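Local structure of terminase, large subunit (Bacillus phage spp1, 2WBN) at residues V27-L33 against F167-Y172; K75-A80 against E149-I155; A95-R99 against E124-N128; R107-D111 against Y197-R201. The protein drives viral DNA into empty capsids by ATP hydrolysis and cuts the genome to begin and end packaging, the cutting being the task of this C-terminal nuclease domain. All coordinates share one frame; numbering follows the deposited sequence.

Interaction 1 of 4, residues V27-L33 against F167-Y172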
loop_
_atom_site.group_PDB
_atom_site.type_symbol
_atom_site.label_atom_id
_atom_site.label_comp_id
_atom_site.label_asym_id
_atom_site.label_seq_id
_atom_site.Cartn_x
_atom_site.Cartn_y
_atom_site.Cartn_z
ATOM N N VAL A 27 -9.033 8.823 -18.355
ATOM C CA VAL A 27 -7.880 8.528 -19.262
ATOM C C VAL A 27 -6.572 8.330 -18.493
ATOM O O VAL A 27 -5.881 7.326 -18.668
ATOM C CB VAL A 27 -7.693 9.664 -20.257
ATOM C CG1 VAL A 27 -6.983 9.167 -21.504
ATOM C CG2 VAL A 27 -9.029 10.253 -20.598
ATOM N N VAL A 28 -6.230 9.302 -17.653
ATOM C CA VAL A 28 -5.053 9.227 -16.803
ATOM C C VAL A 28 -5.502 9.068 -15.356
ATOM O O VAL A 28 -6.244 9.906 -14.845
ATOM C CB VAL A 28 -4.220 10.515 -16.895
ATOM C CG1 VAL A 28 -3.035 10.433 -15.961
ATOM C CG2 VAL A 28 -3.778 10.765 -18.335
ATOM N N PRO A 29 -5.052 8.002 -14.683
ATOM C CA PRO A 29 -5.391 7.848 -13.280
ATOM C C PRO A 29 -4.478 8.653 -12.354
ATOM O O PRO A 29 -3.371 9.038 -12.739
ATOM C CB PRO A 29 -5.163 6.358 -13.040
ATOM C CG PRO A 29 -4.051 6.017 -13.969
ATOM C CD PRO A 29 -4.278 6.855 -15.185
ATOM N N PHE A 30 -4.940 8.863 -11.126
ATOM C CA PHE A 30 -4.135 9.463 -10.063
ATOM C C PHE A 30 -3.549 10.824 -10.448
ATOM O O PHE A 30 -2.394 11.149 -10.127
ATOM C CB PHE A 30 -3.019 8.510 -9.610
ATOM C CG PHE A 30 -3.514 7.216 -9.004
ATOM C CD1 PHE A 30 -3.087 5.986 -9.501
ATOM C CD2 PHE A 30 -4.374 7.235 -7.915
ATOM C CE1 PHE A 30 -3.528 4.785 -8.925
ATOM C CE2 PHE A 30 -4.824 6.062 -7.340
ATOM C CZ PHE A 30 -4.399 4.819 -7.847
ATOM N N GLU A 31 -4.362 11.640 -11.119
ATOM C CA GLU A 31 -4.003 13.036 -11.347
ATOM C C GLU A 31 -3.689 13.704 -10.016
ATOM O O GLU A 31 -2.915 14.656 -9.974
ATOM C CB GLU A 31 -5.127 13.778 -12.066
ATOM C CG GLU A 31 -5.345 13.317 -13.505
ATOM C CD GLU A 31 -6.504 14.037 -14.169
ATOM O OE1 GLU A 31 -6.629 15.252 -13.953
ATOM O OE2 GLU A 31 -7.278 13.383 -14.894
ATOM N N ASN A 32 -4.256 13.170 -8.935
ATOM C CA ASN A 32 -3.996 13.639 -7.565
ATOM C C ASN A 32 -2.593 13.403 -6.965
ATOM O O ASN A 32 -2.365 13.734 -5.797
ATOM C CB ASN A 32 -5.046 13.063 -6.613
ATOM C CG ASN A 32 -4.955 11.565 -6.472
ATOM O OD1 ASN A 32 -4.089 10.944 -7.076
ATOM N ND2 ASN A 32 -5.848 10.977 -5.668
ATOM N N LEU A 33 -1.655 12.874 -7.735
ATOM C CA LEU A 33 -0.329 12.540 -7.188
ATOM C C LEU A 33 0.529 13.767 -6.963
ATOM O O LEU A 33 0.590 14.632 -7.832
ATOM C CB LEU A 33 0.430 11.568 -8.099
ATOM C CG LEU A 33 -0.003 10.104 -8.116
ATOM C CD1 LEU A 33 0.982 9.303 -8.982
ATOM C CD2 LEU A 33 -0.045 9.546 -6.709
ATOM N N PHE A 167 2.938 4.189 -8.644
ATOM C CA PHE A 167 1.813 5.109 -8.751
ATOM C C PHE A 167 1.967 6.064 -9.929
ATOM O O PHE A 167 0.984 6.336 -10.632
ATOM C CB PHE A 167 1.594 5.873 -7.436
ATOM C CG PHE A 167 0.785 5.113 -6.395
ATOM C CD1 PHE A 167 1.375 4.172 -5.575
ATOM C CD2 PHE A 167 -0.563 5.394 -6.212
ATOM C CE1 PHE A 167 0.645 3.512 -4.601
ATOM C CE2 PHE A 167 -1.321 4.719 -5.259
ATOM C CZ PHE A 167 -0.707 3.791 -4.433
ATOM N N GLU A 168 3.181 6.569 -10.162
ATOM C CA GLU A 168 3.424 7.409 -11.327
ATOM C C GLU A 168 3.168 6.706 -12.671
ATOM O O GLU A 168 2.632 7.313 -13.604
ATOM C CB GLU A 168 4.832 8.006 -11.326
ATOM C CG GLU A 168 5.011 8.945 -12.519
ATOM C CD GLU A 168 6.214 9.861 -12.464
ATOM O OE1 GLU A 168 6.758 10.132 -11.371
ATOM O OE2 GLU A 168 6.606 10.304 -13.563
ATOM N N ASN A 169 3.524 5.426 -12.761
ATOM C CA ASN A 169 3.500 4.754 -14.048
ATOM C C ASN A 169 2.249 3.909 -14.334
ATOM O O ASN A 169 2.032 3.533 -15.486
ATOM C CB ASN A 169 4.807 3.960 -14.218
ATOM C CG ASN A 169 6.032 4.895 -14.268
ATOM O OD1 ASN A 169 6.254 5.569 -15.255
ATOM N ND2 ASN A 169 6.762 4.986 -13.181
ATOM N N ILE A 170 1.426 3.613 -13.317
ATOM C CA ILE A 170 0.203 2.785 -13.537
ATOM C C ILE A 170 -0.805 3.463 -14.486
ATOM O O ILE A 170 -0.998 4.677 -14.457
ATOM C CB ILE A 170 -0.475 2.373 -12.197
ATOM C CG1 ILE A 170 -1.403 1.162 -12.391
ATOM C CG2 ILE A 170 -1.212 3.544 -11.569
ATOM C CD1 ILE A 170 -0.694 -0.215 -12.459
ATOM N N ASP A 171 -1.403 2.662 -15.362
ATOM C CA ASP A 171 -2.355 3.129 -16.352
ATOM C C ASP A 171 -3.654 2.318 -16.198
ATOM O O ASP A 171 -3.685 1.279 -15.517
ATOM C CB ASP A 171 -1.785 2.940 -17.777
ATOM C CG ASP A 171 -0.850 4.079 -18.224
ATOM O OD1 ASP A 171 -1.179 5.259 -18.009
ATOM O OD2 ASP A 171 0.212 3.795 -18.831
ATOM N N TYR A 172 -4.719 2.805 -16.824
ATOM C CA TYR A 172 -5.968 2.058 -16.915
ATOM C C TYR A 172 -5.804 0.918 -17.906
ATOM O O TYR A 172 -5.071 1.043 -18.888
ATOM C CB TYR A 172 -7.115 2.973 -17.382
ATOM C CG TYR A 172 -7.600 3.918 -16.313
ATOM C CD1 TYR A 172 -8.047 3.437 -15.086
ATOM C CD2 TYR A 172 -7.588 5.299 -16.513
ATOM C CE1 TYR A 172 -8.475 4.307 -14.088
ATOM C CE2 TYR A 172 -8.021 6.167 -15.530
ATOM C CZ TYR A 172 -8.469 5.667 -14.325
ATOM O OH TYR A 172 -8.890 6.526 -13.345
HETATM O O HOH W 1 -4.239 5.159 -18.160
#
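Ring contacts carry most of the meeting between V27-L33 and F167-Y172. F30 has CG anti to its carbonyl carbon (chi1 -63°), which directs its ring to F167 and I170. F167 turns its ring edge toward the face of F30 in a T-shaped (edge-to-face) pair, tilted well short of perpendicular: the centroids lie 5.2 Å apart and the planes meet at 53°. I170 comes to the same F30 ring at its edge, in plane, with CG2 3.7 Å from F30 CD1. At the other end, P29 lies over a face of Y172 in a CH-pi contact, its CB 4.0 Å from the ring centroid and offset toward the rim.

Methyl and ring carbons also meet the backbone: L33 CD1 is 3.4 Å from F167 O, and P29 CG rests on I170 O. L33 CD1 makes an apolar pair with F167 CB at 3.8 Å.

The setting is the edge of an RNase H-like nuclease domain: a type I turn from F30 to L33, closed by L33 N to F30 O (3.0 Å), leads into edge strand 33-35, and I170 is where the chain leaves helix 161-169. F167 and I170 also pack on I192 of helix 190-198, which carries metal-binding residues.

Polar linkage across the contact runs through one water. It donates to V27 O (2.8 Å) and to D171 OD1, and accepts from Y172 N at 2.7 Å.

Interaction 2 of 4, residues K75-A80 against E149-I155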
loop_
_atom_site.group_PDB
_atom_site.type_symbol
_atom_site.label_atom_id
_atom_site.label_comp_id
_atom_site.label_asym_id
_atom_site.label_seq_id
_atom_site.Cartn_x
_atom_site.Cartn_y
_atom_site.Cartn_z
ATOM N N LYS A 75 -8.431 16.663 5.191
ATOM C CA LYS A 75 -7.941 17.194 3.916
ATOM C C LYS A 75 -8.054 16.190 2.771
ATOM O O LYS A 75 -7.741 16.526 1.622
ATOM C CB LYS A 75 -6.477 17.632 4.030
ATOM C CG LYS A 75 -6.186 18.588 5.171
ATOM C CD LYS A 75 -4.835 19.273 4.982
ATOM C CE LYS A 75 -4.689 20.483 5.883
ATOM N NZ LYS A 75 -3.412 21.191 5.603
ATOM N N ASN A 76 -8.466 14.962 3.081
ATOM C CA ASN A 76 -8.532 13.892 2.084
ATOM C C ASN A 76 -7.191 13.639 1.414
ATOM O O ASN A 76 -7.094 13.567 0.187
ATOM C CB ASN A 76 -9.603 14.200 1.034
ATOM C CG ASN A 76 -10.832 13.387 1.230
ATOM O OD1 ASN A 76 -11.684 13.712 2.072
ATOM N ND2 ASN A 76 -10.948 12.309 0.463
ATOM N N ARG A 77 -6.162 13.501 2.238
ATOM C CA ARG A 77 -4.819 13.223 1.747
ATOM C C ARG A 77 -4.210 12.033 2.424
ATOM O O ARG A 77 -4.477 11.761 3.600
ATOM C CB ARG A 77 -3.869 14.374 2.023
ATOM C CG ARG A 77 -4.191 15.635 1.335
ATOM C CD ARG A 77 -3.058 16.603 1.617
ATOM N NE ARG A 77 -3.401 17.949 1.235
ATOM C CZ ARG A 77 -2.729 19.030 1.619
ATOM N NH1 ARG A 77 -1.656 18.937 2.414
ATOM N NH2 ARG A 77 -3.142 20.209 1.213
ATOM N N ILE A 78 -3.341 11.359 1.688
ATOM C CA ILE A 78 -2.523 10.309 2.266
ATOM C C ILE A 78 -1.062 10.614 1.974
ATOM O O ILE A 78 -0.745 11.220 0.954
ATOM C CB ILE A 78 -2.933 8.909 1.779
ATOM C CG1 ILE A 78 -2.713 8.711 0.276
ATOM C CG2 ILE A 78 -4.391 8.605 2.180
ATOM C CD1 ILE A 78 -2.951 7.238 -0.170
ATOM N N TYR A 79 -0.190 10.220 2.893
ATOM C CA TYR A 79 1.232 10.498 2.816
ATOM C C TYR A 79 1.990 9.191 2.991
ATOM O O TYR A 79 1.804 8.539 4.007
ATOM C CB TYR A 79 1.650 11.402 3.972
ATOM C CG TYR A 79 1.070 12.785 4.003
ATOM C CD1 TYR A 79 -0.172 13.026 4.579
ATOM C CD2 TYR A 79 1.792 13.868 3.502
ATOM C CE1 TYR A 79 -0.681 14.299 4.639
ATOM C CE2 TYR A 79 1.285 15.145 3.562
ATOM C CZ TYR A 79 0.051 15.349 4.122
ATOM O OH TYR A 79 -0.443 16.603 4.181
ATOM N N ALA A 80 2.834 8.826 2.018
ATOM C CA ALA A 80 3.646 7.605 2.097
ATOM C C ALA A 80 4.814 7.803 3.045
ATOM O O ALA A 80 5.597 8.748 2.895
ATOM C CB ALA A 80 4.127 7.173 0.701
ATOM N N GLU A 149 -9.873 9.206 -5.914
ATOM C CA GLU A 149 -10.728 10.321 -5.541
ATOM C C GLU A 149 -10.199 11.157 -4.375
ATOM O O GLU A 149 -10.820 12.141 -3.994
ATOM C CB GLU A 149 -12.153 9.831 -5.290
ATOM C CG GLU A 149 -13.005 9.947 -6.549
ATOM C CD GLU A 149 -14.218 9.054 -6.530
ATOM O OE1 GLU A 149 -14.489 8.412 -5.488
ATOM O OE2 GLU A 149 -14.894 8.984 -7.579
ATOM N N LEU A 150 -9.043 10.792 -3.832
ATOM C CA LEU A 150 -8.440 11.594 -2.771
ATOM C C LEU A 150 -7.997 12.949 -3.323
ATOM O O LEU A 150 -7.777 13.104 -4.517
ATOM C CB LEU A 150 -7.258 10.852 -2.133
ATOM C CG LEU A 150 -7.613 9.604 -1.326
ATOM C CD1 LEU A 150 -6.400 8.651 -1.171
ATOM C CD2 LEU A 150 -8.212 9.947 0.044
ATOM N N ASP A 151 -7.887 13.935 -2.443
ATOM C CA ASP A 151 -7.433 15.276 -2.855
ATOM C C ASP A 151 -5.966 15.246 -3.238
ATOM O O ASP A 151 -5.578 15.869 -4.220
ATOM C CB ASP A 151 -7.681 16.302 -1.755
ATOM C CG ASP A 151 -9.124 16.761 -1.707
ATOM O OD1 ASP A 151 -9.945 16.301 -2.540
ATOM O OD2 ASP A 151 -9.448 17.577 -0.825
ATOM N N ALA A 152 -5.159 14.504 -2.481
ATOM C CA ALA A 152 -3.751 14.345 -2.808
ATOM C C ALA A 152 -3.194 13.023 -2.285
ATOM O O ALA A 152 -3.504 12.619 -1.156
ATOM C CB ALA A 152 -2.954 15.525 -2.232
ATOM N N ILE A 153 -2.381 12.368 -3.112
ATOM C CA ILE A 153 -1.541 11.245 -2.675
ATOM C C ILE A 153 -0.105 11.730 -2.725
ATOM O O ILE A 153 0.420 11.987 -3.812
ATOM C CB ILE A 153 -1.695 10.035 -3.590
ATOM C CG1 ILE A 153 -3.140 9.536 -3.563
ATOM C CG2 ILE A 153 -0.705 8.895 -3.192
ATOM C CD1 ILE A 153 -3.435 8.467 -4.614
ATOM N N VAL A 154 0.518 11.841 -1.551
ATOM C CA VAL A 154 1.779 12.557 -1.376
ATOM C C VAL A 154 2.871 11.545 -1.144
ATOM O O VAL A 154 2.828 10.773 -0.172
ATOM C CB VAL A 154 1.742 13.559 -0.195
ATOM C CG1 VAL A 154 3.032 14.360 -0.128
ATOM C CG2 VAL A 154 0.546 14.496 -0.315
ATOM N N ILE A 155 3.849 11.549 -2.040
ATOM C CA ILE A 155 4.892 10.544 -2.067
ATOM C C ILE A 155 6.245 11.202 -2.263
ATOM O O ILE A 155 6.457 11.977 -3.208
ATOM C CB ILE A 155 4.686 9.508 -3.211
ATOM C CG1 ILE A 155 3.258 8.944 -3.230
ATOM C CG2 ILE A 155 5.724 8.329 -3.083
ATOM C CD1 ILE A 155 2.912 8.255 -4.557
#
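I78, L150 and I153 form the apolar centre between K75-A80 and E149-I155. I78 has CG1 between its backbone N and carbonyl carbon (chi1 65°), and this branch runs alongside I153, CG1 to CG1 3.9 Å, both side chains pointing the same way. L150 crosses I78 at about a right angle, with its CD1 3.9 Å from I78 CD1. On the other face of the sheet, Y79 lies beside V154, its ring carbon CD2 3.7 Å from V154 CB, and the aliphatic part of R77 covers the methyl of A152.

The backbones between these layers are parallel strands, their axes 4.8 Å apart and 13° from parallel. I78 is bonded to the partner strand through both its N and its O: I78 N donates to A152 O and I78 O accepts from V154 N at 2.9 Å. A80 N to V154 O continues the ladder. At the polar margin N76 O takes D151 N at 2.8 Å and, weakly, A152 N. N76 and R77 both face D72, a G1 beta bulge at the start of strand 77-86.

In the seven-stranded mixed sheet, strand 152-155 lies between 77-86 and edge strand 33-35; I155 and A80 pack against I163 of helix 161-169, and I78 reaches W69 on strand 64-72.

Interaction 3 of 4, residues A95-R99 against E124-N128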
loop_
_atom_site.group_PDB
_atom_site.type_symbol
_atom_site.label_atom_id
_atom_site.label_comp_id
_atom_site.label_asym_id
_atom_site.label_seq_id
_atom_site.Cartn_x
_atom_site.Cartn_y
_atom_site.Cartn_z
ATOM N N ALA A 95 9.178 -9.281 9.147
ATOM C CA ALA A 95 8.963 -9.036 10.578
ATOM C C ALA A 95 10.141 -8.274 11.187
ATOM O O ALA A 95 9.939 -7.325 11.933
ATOM C CB ALA A 95 8.720 -10.366 11.334
ATOM N N ASP A 96 11.369 -8.658 10.849
ATOM C CA ASP A 96 12.547 -7.926 11.336
ATOM C C ASP A 96 12.490 -6.431 10.972
ATOM O O ASP A 96 12.775 -5.572 11.810
ATOM C CB ASP A 96 13.849 -8.580 10.849
ATOM C CG ASP A 96 14.107 -9.936 11.510
ATOM O OD1 ASP A 96 13.281 -10.360 12.356
ATOM O OD2 ASP A 96 15.130 -10.593 11.188
ATOM N N PHE A 97 12.094 -6.129 9.741
ATOM C CA PHE A 97 11.967 -4.749 9.275
ATOM C C PHE A 97 10.903 -3.997 10.062
ATOM O O PHE A 97 11.120 -2.854 10.497
ATOM C CB PHE A 97 11.639 -4.704 7.769
ATOM C CG PHE A 97 11.368 -3.328 7.259
ATOM C CD1 PHE A 97 12.423 -2.469 6.952
ATOM C CD2 PHE A 97 10.071 -2.873 7.097
ATOM C CE1 PHE A 97 12.180 -1.185 6.480
ATOM C CE2 PHE A 97 9.822 -1.583 6.633
ATOM C CZ PHE A 97 10.883 -0.744 6.320
ATOM N N VAL A 98 9.764 -4.651 10.269
ATOM C CA VAL A 98 8.650 -4.064 11.005
ATOM C C VAL A 98 9.047 -3.817 12.460
ATOM O O VAL A 98 8.870 -2.709 12.985
ATOM C CB VAL A 98 7.372 -4.952 10.871
ATOM C CG1 VAL A 98 6.334 -4.598 11.928
ATOM C CG2 VAL A 98 6.789 -4.787 9.474
ATOM N N ARG A 99 9.622 -4.834 13.105
ATOM C CA ARG A 99 10.132 -4.675 14.471
ATOM C C ARG A 99 11.230 -3.608 14.568
ATOM O O ARG A 99 11.143 -2.707 15.404
ATOM C CB ARG A 99 10.626 -6.015 15.043
ATOM C CG ARG A 99 9.516 -6.909 15.599
ATOM C CD ARG A 99 10.089 -8.013 16.492
ATOM N NE ARG A 99 11.012 -8.844 15.730
ATOM C CZ ARG A 99 10.648 -9.827 14.912
ATOM N NH1 ARG A 99 11.575 -10.500 14.245
ATOM N NH2 ARG A 99 9.364 -10.143 14.745
ATOM N N GLU A 124 4.763 -17.118 14.669
ATOM C CA GLU A 124 6.186 -17.453 14.557
ATOM C C GLU A 124 7.080 -16.237 14.728
ATOM O O GLU A 124 8.145 -16.344 15.318
ATOM C CB GLU A 124 6.507 -18.128 13.229
ATOM C CG GLU A 124 7.815 -18.915 13.277
ATOM C CD GLU A 124 8.370 -19.260 11.903
ATOM O OE1 GLU A 124 7.578 -19.382 10.935
ATOM O OE2 GLU A 124 9.611 -19.417 11.800
ATOM N N HIS A 125 6.646 -15.087 14.218
ATOM C CA HIS A 125 7.488 -13.894 14.183
ATOM C C HIS A 125 7.013 -12.763 15.099
ATOM O O HIS A 125 7.596 -11.686 15.098
ATOM C CB HIS A 125 7.608 -13.404 12.735
ATOM C CG HIS A 125 8.089 -14.461 11.795
ATOM N ND1 HIS A 125 9.331 -15.043 11.911
ATOM C CD2 HIS A 125 7.485 -15.073 10.749
ATOM C CE1 HIS A 125 9.482 -15.952 10.965
ATOM N NE2 HIS A 125 8.377 -15.989 10.244
ATOM N N GLY A 126 5.949 -12.997 15.858
ATOM C CA GLY A 126 5.487 -12.039 16.869
ATOM C C GLY A 126 4.907 -10.725 16.365
ATOM O O GLY A 126 4.895 -9.729 17.101
ATOM N N ILE A 127 4.416 -10.706 15.126
ATOM C CA ILE A 127 3.713 -9.527 14.610
ATOM C C ILE A 127 2.231 -9.702 14.944
ATOM O O ILE A 127 1.464 -10.275 14.173
ATOM C CB ILE A 127 3.942 -9.326 13.094
ATOM C CG1 ILE A 127 5.443 -9.327 12.778
ATOM C CG2 ILE A 127 3.287 -8.021 12.615
ATOM C CD1 ILE A 127 6.211 -8.151 13.379
ATOM N N ASN A 128 1.848 -9.201 16.113
ATOM C CA ASN A 128 0.545 -9.487 16.693
ATOM C C ASN A 128 -0.597 -8.749 16.025
ATOM O O ASN A 128 -1.689 -9.309 15.870
ATOM C CB ASN A 128 0.555 -9.142 18.180
ATOM C CG ASN A 128 1.530 -9.995 18.967
ATOM O OD1 ASN A 128 1.636 -11.209 18.752
ATOM N ND2 ASN A 128 2.244 -9.365 19.898
#
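I127 sets its CG1 anti to the carbonyl carbon (chi1 -53°) and turns CD1 back at chi2 -66°, a fold that lays the end of the side chain against A95 and V98 on helix 91-100. V98 answers with CG1, anti to its backbone N at chi1 164°, and the two side chains meet obliquely with V98 CG1 3.8 Å from I127 CD1. A95 is the small residue that allows close approach: its CB lies 3.7 Å from I127 CG1 and 3.5 Å from H125 CB, where the backbones come nearest.

R99 closes one side. Bent at chi3, it brings its guanidinium back along its own helix, so that NH1 pairs with D96 OD1 in a salt bridge (2.5 Å) and A95 O lies over one guanidinium face. NH2 is directed toward H125 O, but the modelled separation is too short to be trusted and supports no bond.

H125 and I127 flank G126, which has positive phi. The contact joins helix 91-100 to the loop that leads from helix 115-124 to strand 130-132 of the RNase H-like sheet. Its cohesion across the segments is chiefly apolar, whereas the R99-D96 salt bridge lies within the helix, its R99 end modelled too tightly.

Interaction 4 of 4, residues R107-D111 against Y197-R201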
loop_
_atom_site.group_PDB
_atom_site.type_symbol
_atom_site.label_atom_id
_atom_site.label_comp_id
_atom_site.label_asym_id
_atom_site.label_seq_id
_atom_site.Cartn_x
_atom_site.Cartn_y
_atom_site.Cartn_z
ATOM N N ARG A 107 -1.489 -1.410 13.253
ATOM C CA ARG A 107 -2.079 -2.567 12.605
ATOM C C ARG A 107 -1.606 -2.736 11.166
ATOM O O ARG A 107 -1.460 -1.754 10.457
ATOM C CB ARG A 107 -3.593 -2.418 12.597
ATOM C CG ARG A 107 -4.301 -3.592 11.994
ATOM C CD ARG A 107 -5.736 -3.617 12.407
ATOM N NE ARG A 107 -6.477 -2.500 11.840
ATOM C CZ ARG A 107 -7.750 -2.234 12.118
ATOM N NH1 ARG A 107 -8.433 -3.006 12.958
ATOM N NH2 ARG A 107 -8.343 -1.192 11.554
ATOM N N ILE A 108 -1.408 -3.990 10.748
ATOM C CA ILE A 108 -1.127 -4.329 9.342
ATOM C C ILE A 108 -2.304 -5.131 8.778
ATOM O O ILE A 108 -2.686 -6.182 9.342
ATOM C CB ILE A 108 0.187 -5.137 9.191
ATOM C CG1 ILE A 108 1.372 -4.351 9.767
ATOM C CG2 ILE A 108 0.454 -5.505 7.716
ATOM C CD1 ILE A 108 2.647 -5.168 9.940
ATOM N N ILE A 109 -2.917 -4.610 7.717
ATOM C CA ILE A 109 -3.956 -5.325 7.000
ATOM C C ILE A 109 -3.273 -6.032 5.849
ATOM O O ILE A 109 -2.592 -5.395 5.029
ATOM C CB ILE A 109 -5.108 -4.411 6.513
ATOM C CG1 ILE A 109 -5.757 -3.682 7.704
ATOM C CG2 ILE A 109 -6.184 -5.247 5.832
ATOM C CD1 ILE A 109 -6.958 -2.771 7.344
ATOM N N ALA A 110 -3.429 -7.356 5.805
ATOM C CA ALA A 110 -2.687 -8.180 4.885
ATOM C C ALA A 110 -3.549 -8.944 3.905
ATOM O O ALA A 110 -4.630 -9.428 4.229
ATOM C CB ALA A 110 -1.785 -9.166 5.656
ATOM N N ASP A 111 -3.009 -9.048 2.695
ATOM C CA ASP A 111 -3.407 -9.980 1.643
ATOM C C ASP A 111 -3.965 -11.295 2.197
ATOM O O ASP A 111 -3.216 -12.140 2.673
ATOM C CB ASP A 111 -2.138 -10.186 0.781
ATOM C CG ASP A 111 -2.235 -11.305 -0.254
ATOM O OD1 ASP A 111 -3.344 -11.799 -0.571
ATOM O OD2 ASP A 111 -1.132 -11.682 -0.768
ATOM N N TYR A 197 -5.405 -2.468 0.639
ATOM C CA TYR A 197 -5.658 -3.226 1.868
ATOM C C TYR A 197 -5.550 -2.292 3.069
ATOM O O TYR A 197 -6.410 -2.298 3.922
ATOM C CB TYR A 197 -4.684 -4.385 2.098
ATOM C CG TYR A 197 -4.421 -5.279 0.919
ATOM C CD1 TYR A 197 -5.419 -5.577 -0.007
ATOM C CD2 TYR A 197 -3.165 -5.866 0.749
ATOM C CE1 TYR A 197 -5.165 -6.417 -1.081
ATOM C CE2 TYR A 197 -2.891 -6.666 -0.319
ATOM C CZ TYR A 197 -3.894 -6.955 -1.227
ATOM O OH TYR A 197 -3.609 -7.779 -2.274
ATOM N N ALA A 198 -4.496 -1.479 3.108
ATOM C CA ALA A 198 -4.227 -0.617 4.258
ATOM C C ALA A 198 -5.396 0.319 4.565
ATOM O O ALA A 198 -5.658 0.615 5.731
ATOM C CB ALA A 198 -2.948 0.193 4.034
ATOM N N PHE A 199 -6.072 0.788 3.515
ATOM C CA PHE A 199 -7.200 1.723 3.634
ATOM C C PHE A 199 -8.592 1.114 3.470
ATOM O O PHE A 199 -9.571 1.857 3.360
ATOM C CB PHE A 199 -7.035 2.837 2.613
ATOM C CG PHE A 199 -5.982 3.812 2.989
ATOM C CD1 PHE A 199 -4.684 3.655 2.538
ATOM C CD2 PHE A 199 -6.269 4.845 3.864
ATOM C CE1 PHE A 199 -3.690 4.562 2.912
ATOM C CE2 PHE A 199 -5.282 5.742 4.235
ATOM C CZ PHE A 199 -3.998 5.588 3.771
ATOM N N GLU A 200 -8.705 -0.214 3.471
ATOM C CA GLU A 200 -10.015 -0.832 3.219
ATOM C C GLU A 200 -11.093 -0.414 4.229
ATOM O O GLU A 200 -12.259 -0.311 3.868
ATOM C CB GLU A 200 -9.916 -2.365 3.111
ATOM C CG GLU A 200 -9.607 -3.089 4.410
ATOM C CD GLU A 200 -9.926 -4.583 4.355
ATOM O OE1 GLU A 200 -10.055 -5.166 3.257
ATOM O OE2 GLU A 200 -10.056 -5.178 5.439
ATOM N N ARG A 201 -10.708 -0.171 5.483
ATOM C CA ARG A 201 -11.687 0.186 6.533
ATOM C C ARG A 201 -12.078 1.663 6.507
ATOM O O ARG A 201 -12.945 2.081 7.272
ATOM C CB ARG A 201 -11.164 -0.135 7.942
ATOM C CG ARG A 201 -10.501 -1.502 8.129
ATOM C CD ARG A 201 -11.424 -2.662 7.786
ATOM N NE ARG A 201 -10.687 -3.924 7.676
ATOM C CZ ARG A 201 -10.242 -4.646 8.707
ATOM N NH1 ARG A 201 -10.465 -4.257 9.960
ATOM N NH2 ARG A 201 -9.581 -5.783 8.479
HETATM O O HOH W 2 -5.190 -10.424 -1.461
#
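I109 on strand 108-110 passes A198 of helix 190-198 with their CA atoms 5.5 Å apart; F199 is the first residue to leave helical phi/psi. This is the sheet-to-helix packing of an RNase H-like nuclease domain: strand 108-110 lies in the sheet between 51-56 and 130-132, and carries D111, a manganese ligand, just past its end. E200 N to Y197 O (3.1 Å) links the backbone here.

Side chains meet mainly around I109. Its CD1 is 3.5 Å from Y197 O and lies over one face of the R201 guanidinium, offset toward the rim. R201, bent at chi2, gives NE to E200 OE2 (2.6 Å, N-H...O angle 166°). R201 NH1 sits over one face of the R107 guanidinium, also toward the rim, 3.8 Å from R107 NH1 with the planes 58° apart; E131, salt-bridge partner of R201 NH2 and weak, long partner of R107 NH1, probably eases the like charges.

Nearer the metal site, Y197 CE2 lies 3.8 Å from D111 CB. Y197 OH is hydrogen-bonded to the metal ligand D56, while S113 and F57 N hold the D111 carboxylate. A water donates to D111 OD1 at 2.5 Å and to Y197 OH at 3.2 Å.

Interactions 1 and 2 touch directly: N32 O meets I153 N at 3.0 Å, a probable hydrogen bond, so 152-155 is shared, bonded to 75-80 on one side and to N32 on the other. Interaction 4 is the most central, its centre 8 Å from that of the chain, and meets interaction 2 through I78 CG2 and F199 CZ, 3.4 Å apart. Interaction 3, though 18 Å from the chain's centre, is buried like interaction 4, while 1 and 2 are partly buried; its I127 and V98 touch I108 of strand 108-110. Direct backbone hydrogen bonds join the segments in interaction 2; rings and a water dominate interaction 1, aliphatic contacts interaction 3, and only interaction 4 contains a metal ligand.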